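PDB 3WWC: oxidized polyvinyl alcohol hydrolase from Pseudomonas sp. VM15C, which hydrolyses beta-diketones such as 4,6-nonanedione and cleaves oxidized polyvinyl alcohol in the second step of the polymer's degradation. Local coordinates for residues Ala242-Leu247 with Ser287-Val292; Trp25-Gly30 with Val160-Lys165; Pro42-Lys47 with Lys143-Pro148. The protein carries 1 engineered substitution. One frame throughout, in Å; residues are numbered along the deposited sequence.

All three contacts belong to one alpha/beta-hydrolase-like domain built on a mixed beta-sheet, and they sit at separate places around it. Contacts 2 and 3 share helix 148-160: contact 3 lies at its N-terminal end and contact 2 just past its C-terminal end, their centres about 19 Å apart. They touch each other where Pro28 CB packs on Pro42 CG at 3.6 Å. Contact 1 comes later in the chain, its centre about 25 Å from that of contact 3. It alone approaches a proposed charge-relay residue, the side chains of Val292 and Ser283 being about 10 Å apart. None of the three supplies a residue of the butanoic acid pockets.

Contact 1: Ala242-Leu247 with Ser287-Val292; sequences AKVGPL and SAQPDV
Gln289 sets its side-chain amide against the backbone of Ala242-Val244 and grips it twice. NE2 donates to Ala242 O at 3.1 Å in a nearly straight bond (177°) that lies in the plane of the Gln289 amide, while OE1 accepts from Val244 N at 3.0 Å. NE2 stands well above the carbonyl plane of Ala242, and Val244 N likewise above that of the Gln289 side chain. A bend at chi2 (-69°) folds the chain back to present both ends, and the paired bonds fix which way round the amide sits. Water 2 also donates to OE1, and ties Val244 O to Asp291 N.

Further along, the extended Lys243 side chain runs obliquely past Pro290, CE beside its CG, and brings NZ to Asp291 OD2 at 3.5 Å, a long salt bridge. Water 3 bridges the same carboxylate oxygen to Val244 O. On the buried side, Val244 and Val292 meet through their CG2 methyls at 3.5 Å, with Phe285 and Phe286 of helix 275-288 close by; Leu247 CB packs on the same Val292 methyl.

Leu247 N then donates to Asp291 O at 3.1 Å. Here the loops become neighbouring parallel strands, 247-253 and 292-298, the second of them entered through a type I turn from Gln289 to Val292. The pairing closes a beta-alpha-beta crossover through helix 275-288, as in the alpha/beta-hydrolase fold.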
ATOM      1  N   ALA A 242      15.398  -2.982 -11.664  1.00 15.49           N
ATOM      2  CA  ALA A 242      16.399  -1.942 -11.897  1.00 16.33           C
ATOM      3  C   ALA A 242      15.696  -0.645 -12.250  1.00 15.96           C
ATOM      4  O   ALA A 242      16.192   0.462 -11.938  1.00 16.26           O
ATOM      5  CB  ALA A 242      17.323  -2.359 -13.052  1.00 16.49           C
ATOM      6  N   LYS A 243      14.559  -0.782 -12.917  1.00 16.68           N
ATOM      7  CA  LYS A 243      13.785   0.392 -13.312  1.00 17.25           C
ATOM      8  C   LYS A 243      12.297   0.143 -13.247  1.00 17.69           C
ATOM      9  O   LYS A 243      11.790  -0.910 -13.683  1.00 19.95           O
ATOM     10  CB  LYS A 243      14.127   0.849 -14.720  1.00 21.44           C
ATOM     11  CG  LYS A 243      13.641   2.276 -14.949  1.00 25.26           C
ATOM     12  CD  LYS A 243      14.119   2.891 -16.238  1.00 29.66           C
ATOM     13  CE  LYS A 243      13.634   4.335 -16.280  1.00 31.43           C
ATOM     14  NZ  LYS A 243      14.138   5.034 -17.515  1.00 35.59           N
ATOM     15  N   VAL A 244      11.586   1.085 -12.648  1.00 14.07           N
ATOM     16  CA  VAL A 244      10.132   0.957 -12.576  1.00 12.94           C
ATOM     17  C   VAL A 244       9.508   2.026 -13.435  1.00 13.00           C
ATOM     18  O   VAL A 244      10.150   3.006 -13.832  1.00 12.04           O
ATOM     19  CB  VAL A 244       9.558   1.053 -11.085  1.00 14.18           C
ATOM     20  CG1 VAL A 244      10.130  -0.062 -10.257  1.00 16.62           C
ATOM     21  CG2 VAL A 244       9.818   2.407 -10.451  1.00 15.72           C
ATOM     22  N   GLY A 245       8.250   1.788 -13.777  1.00 11.50           N
ATOM     23  CA  GLY A 245       7.439   2.720 -14.540  1.00 11.58           C
ATOM     24  C   GLY A 245       7.249   4.034 -13.770  1.00 12.12           C
ATOM     25  O   GLY A 245       7.555   4.126 -12.560  1.00 10.98           O
ATOM     26  N   PRO A 246       6.691   5.055 -14.403  1.00 11.67           N
ATOM     27  CA  PRO A 246       6.493   6.366 -13.790  1.00 10.18           C
ATOM     28  C   PRO A 246       5.473   6.359 -12.663  1.00  8.73           C
ATOM     29  O   PRO A 246       4.322   5.939 -12.869  1.00 11.23           O
ATOM     30  CB  PRO A 246       6.028   7.226 -14.948  1.00 11.78           C
ATOM     31  CG  PRO A 246       6.411   6.501 -16.122  1.00 14.90           C
ATOM     32  CD  PRO A 246       6.306   5.070 -15.824  1.00 12.71           C
ATOM     33  N   LEU A 247       5.872   6.857 -11.490  1.00  9.02           N
ATOM     34  CA  LEU A 247       5.024   6.861 -10.313  1.00  8.43           C
ATOM     35  C   LEU A 247       5.254   8.070  -9.448  1.00  8.85           C
ATOM     36  O   LEU A 247       6.271   8.751  -9.564  1.00  8.98           O
ATOM     37  CB  LEU A 247       5.400   5.675  -9.382  1.00  8.35           C
ATOM     38  CG  LEU A 247       5.269   4.254  -9.934  1.00  8.64           C
ATOM     39  CD1 LEU A 247       5.973   3.280  -8.944  1.00  8.19           C
ATOM     40  CD2 LEU A 247       3.797   3.861 -10.123  1.00 10.83           C
ATOM     41  N   SER A 287      13.140   6.828  -4.147  1.00 10.72           N
ATOM     42  CA  SER A 287      13.797   8.071  -4.432  1.00 12.12           C
ATOM     43  C   SER A 287      14.857   7.907  -5.487  1.00 13.01           C
ATOM     44  O   SER A 287      15.029   8.812  -6.304  1.00 15.81           O
ATOM     45  CB  SER A 287      14.447   8.639  -3.163  1.00 13.57           C
ATOM     46  OG  SER A 287      13.440   9.021  -2.286  1.00 17.64           O
ATOM     47  N   ALA A 288      15.552   6.772  -5.479  1.00 11.37           N
ATOM     48  CA  ALA A 288      16.615   6.540  -6.455  1.00 12.51           C
ATOM     49  C   ALA A 288      16.074   6.379  -7.870  1.00 13.94           C
ATOM     50  O   ALA A 288      16.769   6.630  -8.820  1.00 14.85           O
ATOM     51  CB  ALA A 288      17.447   5.311  -6.076  1.00 12.17           C
ATOM     52  N   GLN A 289      14.826   5.964  -8.023  1.00 13.09           N
ATOM     53  CA  GLN A 289      14.237   5.739  -9.350  1.00 12.73           C
ATOM     54  C   GLN A 289      14.037   7.037 -10.086  1.00 13.23           C
ATOM     55  O   GLN A 289      13.414   7.970  -9.584  1.00 13.73           O
ATOM     56  CB  GLN A 289      12.926   4.972  -9.155  1.00 12.29           C
ATOM     57  CG  GLN A 289      13.191   3.555  -8.763  1.00 13.24           C
ATOM     58  CD  GLN A 289      13.796   2.787  -9.928  1.00 15.83           C
ATOM     59  OE1 GLN A 289      13.319   2.884 -11.064  1.00 16.60           O
ATOM     60  NE2 GLN A 289      14.820   2.018  -9.654  1.00 17.48           N
ATOM     61  N   PRO A 290      14.540   7.132 -11.324  1.00 12.92           N
ATOM     62  CA  PRO A 290      14.421   8.366 -12.071  1.00 12.76           C
ATOM     63  C   PRO A 290      13.075   8.825 -12.501  1.00 12.59           C
ATOM     64  O   PRO A 290      12.874  10.020 -12.658  1.00 14.87           O
ATOM     65  CB  PRO A 290      15.362   8.155 -13.268  1.00 14.00           C
ATOM     66  CG  PRO A 290      15.282   6.690 -13.492  1.00 13.12           C
ATOM     67  CD  PRO A 290      15.277   6.109 -12.088  1.00 15.13           C
ATOM     68  N   ASP A 291      12.156   7.883 -12.696  1.00 11.90           N
ATOM     69  CA  ASP A 291      10.828   8.266 -13.110  1.00 12.62           C
ATOM     70  C   ASP A 291       9.824   8.227 -11.984  1.00 12.10           C
ATOM     71  O   ASP A 291       8.628   8.182 -12.211  1.00 12.11           O
ATOM     72  CB  ASP A 291      10.349   7.377 -14.252  1.00 15.27           C
ATOM     73  CG  ASP A 291      11.184   7.548 -15.485  1.00 21.78           C
ATOM     74  OD1 ASP A 291      11.793   8.646 -15.631  1.00 25.62           O
ATOM     75  OD2 ASP A 291      11.238   6.600 -16.313  1.00 24.00           O
ATOM     76  N   VAL A 292      10.319   8.270 -10.768  1.00 11.12           N
ATOM     77  CA  VAL A 292       9.444   8.268  -9.582  1.00 11.04           C
ATOM     78  C   VAL A 292       9.675   9.503  -8.736  1.00 11.18           C
ATOM     79  O   VAL A 292      10.823   9.871  -8.467  1.00 13.47           O
ATOM     80  CB  VAL A 292       9.756   7.040  -8.691  1.00 11.27           C
ATOM     81  CG1 VAL A 292       8.897   7.069  -7.420  1.00 11.19           C
ATOM     82  CG2 VAL A 292       9.495   5.769  -9.446  1.00 10.84           C
TER
HETATM   83  O   HOH W   1      14.840   7.679 -17.012  1.00 32.53           O
HETATM   84  O   HOH W   2      11.980   4.886 -12.557  1.00 16.70           O
HETATM   85  O   HOH W   3      10.026   4.412 -16.280  1.00 23.93           O

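Contact 2: Trp25-Gly30 with Val160-Lys165; sequences WECPAG and VGTKYK
With chi1 at -50°, Trp25 CG lies anti to its carbonyl carbon, and chi2 of 116° lays the indole across Gly161; in Thr162, a chi1 of 68° sends OG1 toward Cys27 and leaves CG2 against the chain of Trp25 and Glu26. The Gly161 carbonyl oxygen sits over one face of the indole, 3.6 Å above its plane and displaced toward the rim, while Trp25 CE3 rests on Gly161 CA at 3.5 Å. The fit is close: a beta-carbon on Gly161 would run into CE3. Thr162 CG2 wedges against Trp25 C and Glu26 N, each at 3.4 Å. Its hydroxyl OG1 approaches Cys27 SG at 3.4 Å, but its hydrogen bond is to Cys159 O. An alanine in place of Trp25 would remove the indole, and is likely to open a gap over Gly161, leaving its carbonyl oxygen and CA without the ring that covers them.

The disulfide from Cys27 to Cys159 adds a covalent tie beside the contact. The segment 160-165 turns off the C-terminal end of helix 148-160, with Lys163 N and Tyr164 N both bonded to Val160 O. The N-terminal loop before strand 36-43 passes along this turn at the surface, while Val160 faces inward onto Phe50 and Val52 of strand 46-53.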
ATOM      1  N   TRP A  25     -10.335  -1.409 -20.421  1.00 29.04           N
ATOM      2  CA  TRP A  25     -11.438  -1.651 -19.519  1.00 25.52           C
ATOM      3  C   TRP A  25     -12.158  -2.928 -19.918  1.00 25.08           C
ATOM      4  O   TRP A  25     -12.660  -3.049 -21.032  1.00 23.73           O
ATOM      5  CB  TRP A  25     -12.383  -0.445 -19.543  1.00 23.70           C
ATOM      6  CG  TRP A  25     -11.672   0.904 -19.361  1.00 21.19           C
ATOM      7  CD1 TRP A  25     -11.594   1.952 -20.278  1.00 21.66           C
ATOM      8  CD2 TRP A  25     -10.920   1.331 -18.218  1.00 18.26           C
ATOM      9  NE1 TRP A  25     -10.835   2.975 -19.753  1.00 19.58           N
ATOM     10  CE2 TRP A  25     -10.413   2.625 -18.496  1.00 19.98           C
ATOM     11  CE3 TRP A  25     -10.624   0.745 -16.980  1.00 16.94           C
ATOM     12  CZ2 TRP A  25      -9.613   3.344 -17.573  1.00 17.51           C
ATOM     13  CZ3 TRP A  25      -9.836   1.466 -16.072  1.00 16.22           C
ATOM     14  CH2 TRP A  25      -9.344   2.732 -16.374  1.00 16.08           C
ATOM     15  N   GLU A  26     -12.215  -3.896 -19.008  1.00 23.94           N
ATOM     16  CA  GLU A  26     -12.873  -5.159 -19.340  1.00 23.38           C
ATOM     17  C   GLU A  26     -13.240  -5.897 -18.063  1.00 21.18           C
ATOM     18  O   GLU A  26     -12.576  -5.734 -17.039  1.00 19.39           O
ATOM     19  CB  GLU A  26     -11.928  -6.013 -20.161  1.00 26.86           C
ATOM     20  CG  GLU A  26     -10.692  -6.482 -19.423  1.00 33.20           C
ATOM     21  CD  GLU A  26      -9.652  -6.986 -20.401  1.00 37.47           C
ATOM     22  OE1 GLU A  26     -10.055  -7.726 -21.347  1.00 40.70           O
ATOM     23  OE2 GLU A  26      -8.453  -6.640 -20.239  1.00 39.77           O
ATOM     24  N   CYS A  27     -14.308  -6.685 -18.114  1.00 19.48           N
ATOM     25  CA  CYS A  27     -14.710  -7.477 -16.947  1.00 19.43           C
ATOM     26  C   CYS A  27     -14.775  -8.936 -17.309  1.00 19.48           C
ATOM     27  O   CYS A  27     -14.845  -9.278 -18.493  1.00 20.18           O
ATOM     28  CB  CYS A  27     -16.105  -7.141 -16.461  1.00 19.75           C
ATOM     29  SG  CYS A  27     -16.346  -5.545 -15.621  1.00 23.52           S
ATOM     30  N   PRO A  28     -14.660  -9.825 -16.307  1.00 18.76           N
ATOM     31  CA  PRO A  28     -14.773 -11.257 -16.609  1.00 17.91           C
ATOM     32  C   PRO A  28     -16.168 -11.347 -17.206  1.00 18.47           C
ATOM     33  O   PRO A  28     -17.098 -10.650 -16.787  1.00 16.72           O
ATOM     34  CB  PRO A  28     -14.738 -11.899 -15.231  1.00 19.37           C
ATOM     35  CG  PRO A  28     -13.852 -10.952 -14.450  1.00 18.87           C
ATOM     36  CD  PRO A  28     -14.269  -9.602 -14.891  1.00 18.10           C
ATOM     37  N   ALA A  29     -16.341 -12.225 -18.179  1.00 18.43           N
ATOM     38  CA  ALA A  29     -17.631 -12.321 -18.856  1.00 20.00           C
ATOM     39  C   ALA A  29     -18.834 -12.443 -17.988  1.00 20.69           C
ATOM     40  O   ALA A  29     -18.920 -13.348 -17.123  1.00 22.31           O
ATOM     41  CB  ALA A  29     -17.618 -13.483 -19.832  1.00 19.88           C
ATOM     42  N   GLY A  30     -19.769 -11.542 -18.229  1.00 21.30           N
ATOM     43  CA  GLY A  30     -21.019 -11.565 -17.514  1.00 23.16           C
ATOM     44  C   GLY A  30     -20.997 -10.903 -16.154  1.00 23.09           C
ATOM     45  O   GLY A  30     -22.045 -10.862 -15.490  1.00 23.55           O
ATOM     46  N   VAL A 160     -14.201  -2.138 -13.036  1.00 10.46           N
ATOM     47  CA  VAL A 160     -15.016  -1.002 -12.595  1.00 10.64           C
ATOM     48  C   VAL A 160     -15.019   0.077 -13.699  1.00 11.28           C
ATOM     49  O   VAL A 160     -16.010   0.760 -13.880  1.00 12.12           O
ATOM     50  CB  VAL A 160     -14.464  -0.434 -11.246  1.00 10.38           C
ATOM     51  CG1 VAL A 160     -15.201   0.825 -10.837  1.00 12.85           C
ATOM     52  CG2 VAL A 160     -14.619  -1.492 -10.172  1.00 10.55           C
ATOM     53  N   GLY A 161     -13.904   0.200 -14.414  1.00 11.67           N
ATOM     54  CA  GLY A 161     -13.782   1.212 -15.465  1.00 12.50           C
ATOM     55  C   GLY A 161     -14.703   0.980 -16.643  1.00 14.59           C
ATOM     56  O   GLY A 161     -14.744   1.833 -17.511  1.00 16.08           O
ATOM     57  N   THR A 162     -15.365  -0.172 -16.705  1.00 13.82           N
ATOM     58  CA  THR A 162     -16.338  -0.382 -17.786  1.00 15.28           C
ATOM     59  C   THR A 162     -17.658   0.257 -17.363  1.00 16.53           C
ATOM     60  O   THR A 162     -18.540   0.470 -18.212  1.00 18.54           O
ATOM     61  CB  THR A 162     -16.569  -1.901 -18.117  1.00 13.60           C
ATOM     62  OG1 THR A 162     -17.225  -2.531 -17.004  1.00 16.37           O
ATOM     63  CG2 THR A 162     -15.276  -2.601 -18.485  1.00 15.37           C
ATOM     64  N   LYS A 163     -17.849   0.571 -16.080  1.00 16.50           N
ATOM     65  CA  LYS A 163     -19.107   1.154 -15.625  1.00 17.47           C
ATOM     66  C   LYS A 163     -19.020   2.615 -15.202  1.00 17.36           C
ATOM     67  O   LYS A 163     -20.005   3.403 -15.301  1.00 18.92           O
ATOM     68  CB  LYS A 163     -19.686   0.342 -14.443  1.00 21.22           C
ATOM     69  CG  LYS A 163     -21.105   0.797 -14.066  1.00 25.64           C
ATOM     70  CD  LYS A 163     -21.645   0.068 -12.852  1.00 31.21           C
ATOM     71  CE  LYS A 163     -22.580   0.956 -12.007  1.00 31.74           C
ATOM     72  NZ  LYS A 163     -23.774   1.426 -12.760  1.00 35.10           N
ATOM     73  N   TYR A 164     -17.861   2.993 -14.682  1.00 15.55           N
ATOM     74  CA  TYR A 164     -17.628   4.364 -14.261  1.00 14.46           C
ATOM     75  C   TYR A 164     -16.409   4.865 -15.033  1.00 14.16           C
ATOM     76  O   TYR A 164     -15.523   4.083 -15.359  1.00 16.44           O
ATOM     77  CB  TYR A 164     -17.369   4.394 -12.753  1.00 15.06           C
ATOM     78  CG  TYR A 164     -18.559   3.974 -11.934  1.00 17.67           C
ATOM     79  CD1 TYR A 164     -18.628   2.689 -11.389  1.00 20.71           C
ATOM     80  CD2 TYR A 164     -19.657   4.838 -11.752  1.00 19.75           C
ATOM     81  CE1 TYR A 164     -19.747   2.265 -10.690  1.00 22.08           C
ATOM     82  CE2 TYR A 164     -20.793   4.415 -11.047  1.00 20.73           C
ATOM     83  CZ  TYR A 164     -20.813   3.127 -10.527  1.00 23.09           C
ATOM     84  OH  TYR A 164     -21.886   2.665  -9.787  1.00 25.08           O
ATOM     85  N   LYS A 165     -16.373   6.158 -15.357  1.00 13.42           N
ATOM     86  CA  LYS A 165     -15.266   6.760 -16.120  1.00 13.89           C
ATOM     87  C   LYS A 165     -14.094   6.983 -15.190  1.00 12.66           C
ATOM     88  O   LYS A 165     -14.178   7.755 -14.242  1.00 14.05           O
ATOM     89  CB  LYS A 165     -15.688   8.101 -16.702  1.00 15.58           C
ATOM     90  CG  LYS A 165     -16.806   7.949 -17.709  1.00 20.59           C
ATOM     91  CD  LYS A 165     -17.093   9.310 -18.347  1.00 22.99           C
ATOM     92  CE  LYS A 165     -18.276   9.186 -19.310  1.00 26.26           C
ATOM     93  NZ  LYS A 165     -18.770  10.539 -19.713  1.00 30.23           N
TER

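Contact 3: Pro42-Lys47 with Lys143-Pro148; sequences PHKGMK and KNDEGP
A type I' turn from His43 to Met46, closed by Met46 N to His43 O and His43 N to Met46 O bonds, projects Lys44 toward the segment 143-148, where Gly147 holds the N-cap position of helix 148-160. From the turn, Lys44 reaches across in an extended chain, CG anti to its own carbonyl carbon (chi1 -71°), and crosses the Pro148 ring at about a right angle, CD lying 4.0 Å from Pro148 CB.

Its ammonium group arrives beside two acidic side chains without touching either: Asp145 OD1 and Glu146 OE2 are both 4.4 Å from NZ, beyond salt-bridge distance. Water carries the link instead. Water 5 accepts from Lys44 NZ at 2.7 Å and donates to Asp145 OD1, and water 4 does the same between NZ and Glu146 OE2. NZ is also hydrogen-bonded directly to Ser151 OG, so the lysine end has three polar partners. The nearby carboxylates probably favour the ammonium group at this place.

Asp145 OD1 has a second task. It accepts from Gly147 N at 2.9 Å on its anti side, forming an Asx turn that shapes the chain just before the helix. Glu146 OE2 forms a salt bridge with Arg190, while OE1 takes Ser150 OG.

Beside Lys44, His43 brings CD2 to 3.7 Å from Pro148 O, and its NE2 bonds to Ser151 OG. Met46 SD adds a looser apolar touch on Pro148 CB at 4.4 Å. In the fold, this is the beta-hairpin of strands 36-43 and 46-53, at one edge of the central sheet, set with its type I' turn over the N-terminal end of helix 148-160.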
ATOM      1  N   PRO A  42     -14.507 -13.349 -10.060  1.00 12.28           N
ATOM      2  CA  PRO A  42     -13.567 -14.446 -10.311  1.00 12.99           C
ATOM      3  C   PRO A  42     -12.182 -13.975 -10.657  1.00 13.98           C
ATOM      4  O   PRO A  42     -12.030 -13.173 -11.577  1.00 16.64           O
ATOM      5  CB  PRO A  42     -14.212 -15.172 -11.494  1.00 14.24           C
ATOM      6  CG  PRO A  42     -14.773 -14.031 -12.297  1.00 13.70           C
ATOM      7  CD  PRO A  42     -15.382 -13.105 -11.213  1.00 12.44           C
ATOM      8  N   HIS A  43     -11.198 -14.464  -9.918  1.00 13.23           N
ATOM      9  CA  HIS A  43      -9.818 -14.153 -10.237  1.00 14.52           C
ATOM     10  C   HIS A  43      -8.884 -15.259  -9.749  1.00 15.49           C
ATOM     11  O   HIS A  43      -8.839 -15.558  -8.573  1.00 15.57           O
ATOM     12  CB  HIS A  43      -9.382 -12.811  -9.589  1.00 12.90           C
ATOM     13  CG  HIS A  43      -8.041 -12.337 -10.067  1.00 12.57           C
ATOM     14  ND1 HIS A  43      -7.846 -11.816 -11.331  1.00 13.43           N
ATOM     15  CD2 HIS A  43      -6.818 -12.431  -9.506  1.00 12.76           C
ATOM     16  CE1 HIS A  43      -6.556 -11.612 -11.521  1.00 12.14           C
ATOM     17  NE2 HIS A  43      -5.910 -11.972 -10.425  1.00 14.29           N
ATOM     18  N   LYS A  44      -8.109 -15.840 -10.657  1.00 18.71           N
ATOM     19  CA  LYS A  44      -7.145 -16.902 -10.307  1.00 18.85           C
ATOM     20  C   LYS A  44      -7.702 -18.017  -9.408  1.00 19.77           C
ATOM     21  O   LYS A  44      -7.056 -18.429  -8.454  1.00 20.81           O
ATOM     22  CB  LYS A  44      -5.883 -16.296  -9.674  1.00 19.50           C
ATOM     23  CG  LYS A  44      -5.009 -15.534 -10.724  1.00 19.48           C
ATOM     24  CD  LYS A  44      -3.754 -14.911 -10.077  1.00 19.29           C
ATOM     25  CE  LYS A  44      -2.871 -14.251 -11.131  1.00 20.19           C
ATOM     26  NZ  LYS A  44      -1.671 -13.593 -10.498  1.00 16.82           N
ATOM     27  N   GLY A  45      -8.910 -18.478  -9.715  1.00 19.17           N
ATOM     28  CA  GLY A  45      -9.520 -19.534  -8.927  1.00 19.91           C
ATOM     29  C   GLY A  45     -10.152 -19.114  -7.607  1.00 18.77           C
ATOM     30  O   GLY A  45     -10.641 -19.964  -6.853  1.00 19.47           O
ATOM     31  N   MET A  46     -10.092 -17.829  -7.287  1.00 16.63           N
ATOM     32  CA  MET A  46     -10.711 -17.329  -6.054  1.00 15.10           C
ATOM     33  C   MET A  46     -11.927 -16.494  -6.416  1.00 14.00           C
ATOM     34  O   MET A  46     -12.085 -16.100  -7.566  1.00 14.39           O
ATOM     35  CB  MET A  46      -9.719 -16.431  -5.300  1.00 16.27           C
ATOM     36  CG  MET A  46      -8.449 -17.179  -4.858  1.00 17.46           C
ATOM     37  SD  MET A  46      -7.268 -16.041  -3.965  1.00 20.56           S
ATOM     38  CE  MET A  46      -7.871 -16.067  -2.570  1.00 21.56           C
ATOM     39  N   LYS A  47     -12.795 -16.263  -5.434  1.00 14.34           N
ATOM     40  CA  LYS A  47     -13.955 -15.403  -5.603  1.00 12.63           C
ATOM     41  C   LYS A  47     -13.657 -14.269  -4.656  1.00 11.97           C
ATOM     42  O   LYS A  47     -13.521 -14.484  -3.444  1.00 11.97           O
ATOM     43  CB  LYS A  47     -15.195 -16.067  -5.127  1.00 15.12           C
ATOM     44  CG  LYS A  47     -15.258 -17.378  -5.797  1.00 22.21           C
ATOM     45  CD  LYS A  47     -16.070 -17.304  -6.966  1.00 27.48           C
ATOM     46  CE  LYS A  47     -17.232 -18.228  -6.637  1.00 30.87           C
ATOM     47  NZ  LYS A  47     -18.029 -18.610  -7.827  1.00 34.72           N
ATOM     48  N   LYS A 143       9.239 -14.895  -5.372  1.00 12.30           N
ATOM     49  CA  LYS A 143      10.323 -13.972  -5.698  1.00 12.47           C
ATOM     50  C   LYS A 143      10.047 -13.292  -7.028  1.00 13.47           C
ATOM     51  O   LYS A 143      10.487 -12.184  -7.235  1.00 16.48           O
ATOM     52  CB  LYS A 143      11.677 -14.681  -5.827  1.00 11.17           C
ATOM     53  CG  LYS A 143      12.249 -15.009  -4.533  1.00 12.93           C
ATOM     54  CD  LYS A 143      13.568 -15.783  -4.747  1.00 15.78           C
ATOM     55  CE  LYS A 143      14.340 -15.866  -3.468  1.00 17.22           C
ATOM     56  NZ  LYS A 143      15.639 -16.547  -3.801  1.00 21.03           N
ATOM     57  N   ASN A 144       9.329 -13.919  -7.953  1.00 14.47           N
ATOM     58  CA  ASN A 144       9.118 -13.155  -9.167  1.00 17.14           C
ATOM     59  C   ASN A 144       7.730 -13.348  -9.763  1.00 17.03           C
ATOM     60  O   ASN A 144       7.542 -13.290 -10.977  1.00 19.33           O
ATOM     61  CB  ASN A 144      10.257 -13.402 -10.197  1.00 21.02           C
ATOM     62  CG  ASN A 144      11.584 -12.609  -9.854  1.00 24.70           C
ATOM     63  OD1 ASN A 144      11.688 -11.394 -10.068  1.00 24.58           O
ATOM     64  ND2 ASN A 144      12.586 -13.326  -9.315  1.00 24.79           N
ATOM     65  N   ASP A 145       6.762 -13.560  -8.885  1.00 13.58           N
ATOM     66  CA  ASP A 145       5.360 -13.669  -9.244  1.00 12.94           C
ATOM     67  C   ASP A 145       4.672 -12.697  -8.271  1.00 11.86           C
ATOM     68  O   ASP A 145       4.787 -12.862  -7.056  1.00 10.88           O
ATOM     69  CB  ASP A 145       4.830 -15.090  -9.024  1.00 13.40           C
ATOM     70  CG  ASP A 145       3.388 -15.267  -9.523  1.00 17.79           C
ATOM     71  OD1 ASP A 145       2.480 -14.413  -9.276  1.00 14.21           O
ATOM     72  OD2 ASP A 145       3.146 -16.313 -10.152  1.00 22.98           O
ATOM     73  N   GLU A 146       3.952 -11.725  -8.833  1.00 11.39           N
ATOM     74  CA  GLU A 146       3.288 -10.678  -8.048  1.00 10.49           C
ATOM     75  C   GLU A 146       2.324 -11.233  -7.043  1.00 10.55           C
ATOM     76  O   GLU A 146       2.093 -10.622  -5.995  1.00  9.98           O
ATOM     77  CB  GLU A 146       2.551  -9.708  -8.984  1.00 10.85           C
ATOM     78  CG  GLU A 146       1.378 -10.345  -9.714  1.00  9.85           C
ATOM     79  CD  GLU A 146       0.720  -9.395 -10.720  1.00 12.33           C
ATOM     80  OE1 GLU A 146       0.613  -8.195 -10.423  1.00 11.70           O
ATOM     81  OE2 GLU A 146       0.303  -9.849 -11.819  1.00 13.96           O
ATOM     82  N   GLY A 147       1.755 -12.399  -7.318  1.00  8.83           N
ATOM     83  CA  GLY A 147       0.764 -12.934  -6.378  1.00 10.21           C
ATOM     84  C   GLY A 147      -0.663 -12.571  -6.756  1.00  9.95           C
ATOM     85  O   GLY A 147      -0.881 -11.618  -7.487  1.00  9.97           O
ATOM     86  N   PRO A 148      -1.654 -13.240  -6.166  1.00  9.42           N
ATOM     87  CA  PRO A 148      -3.043 -12.983  -6.528  1.00  9.13           C
ATOM     88  C   PRO A 148      -3.721 -11.716  -6.069  1.00  9.89           C
ATOM     89  O   PRO A 148      -4.751 -11.391  -6.612  1.00 12.23           O
ATOM     90  CB  PRO A 148      -3.784 -14.260  -6.084  1.00 11.28           C
ATOM     91  CG  PRO A 148      -2.881 -14.907  -5.076  1.00 12.35           C
ATOM     92  CD  PRO A 148      -1.473 -14.405  -5.281  1.00 10.19           C
TER
HETATM   93  O   HOH W   4      -0.062 -12.329 -12.519  1.00 19.51           O
HETATM   94  O   HOH W   5      -0.217 -15.002  -8.736  1.00 19.68           O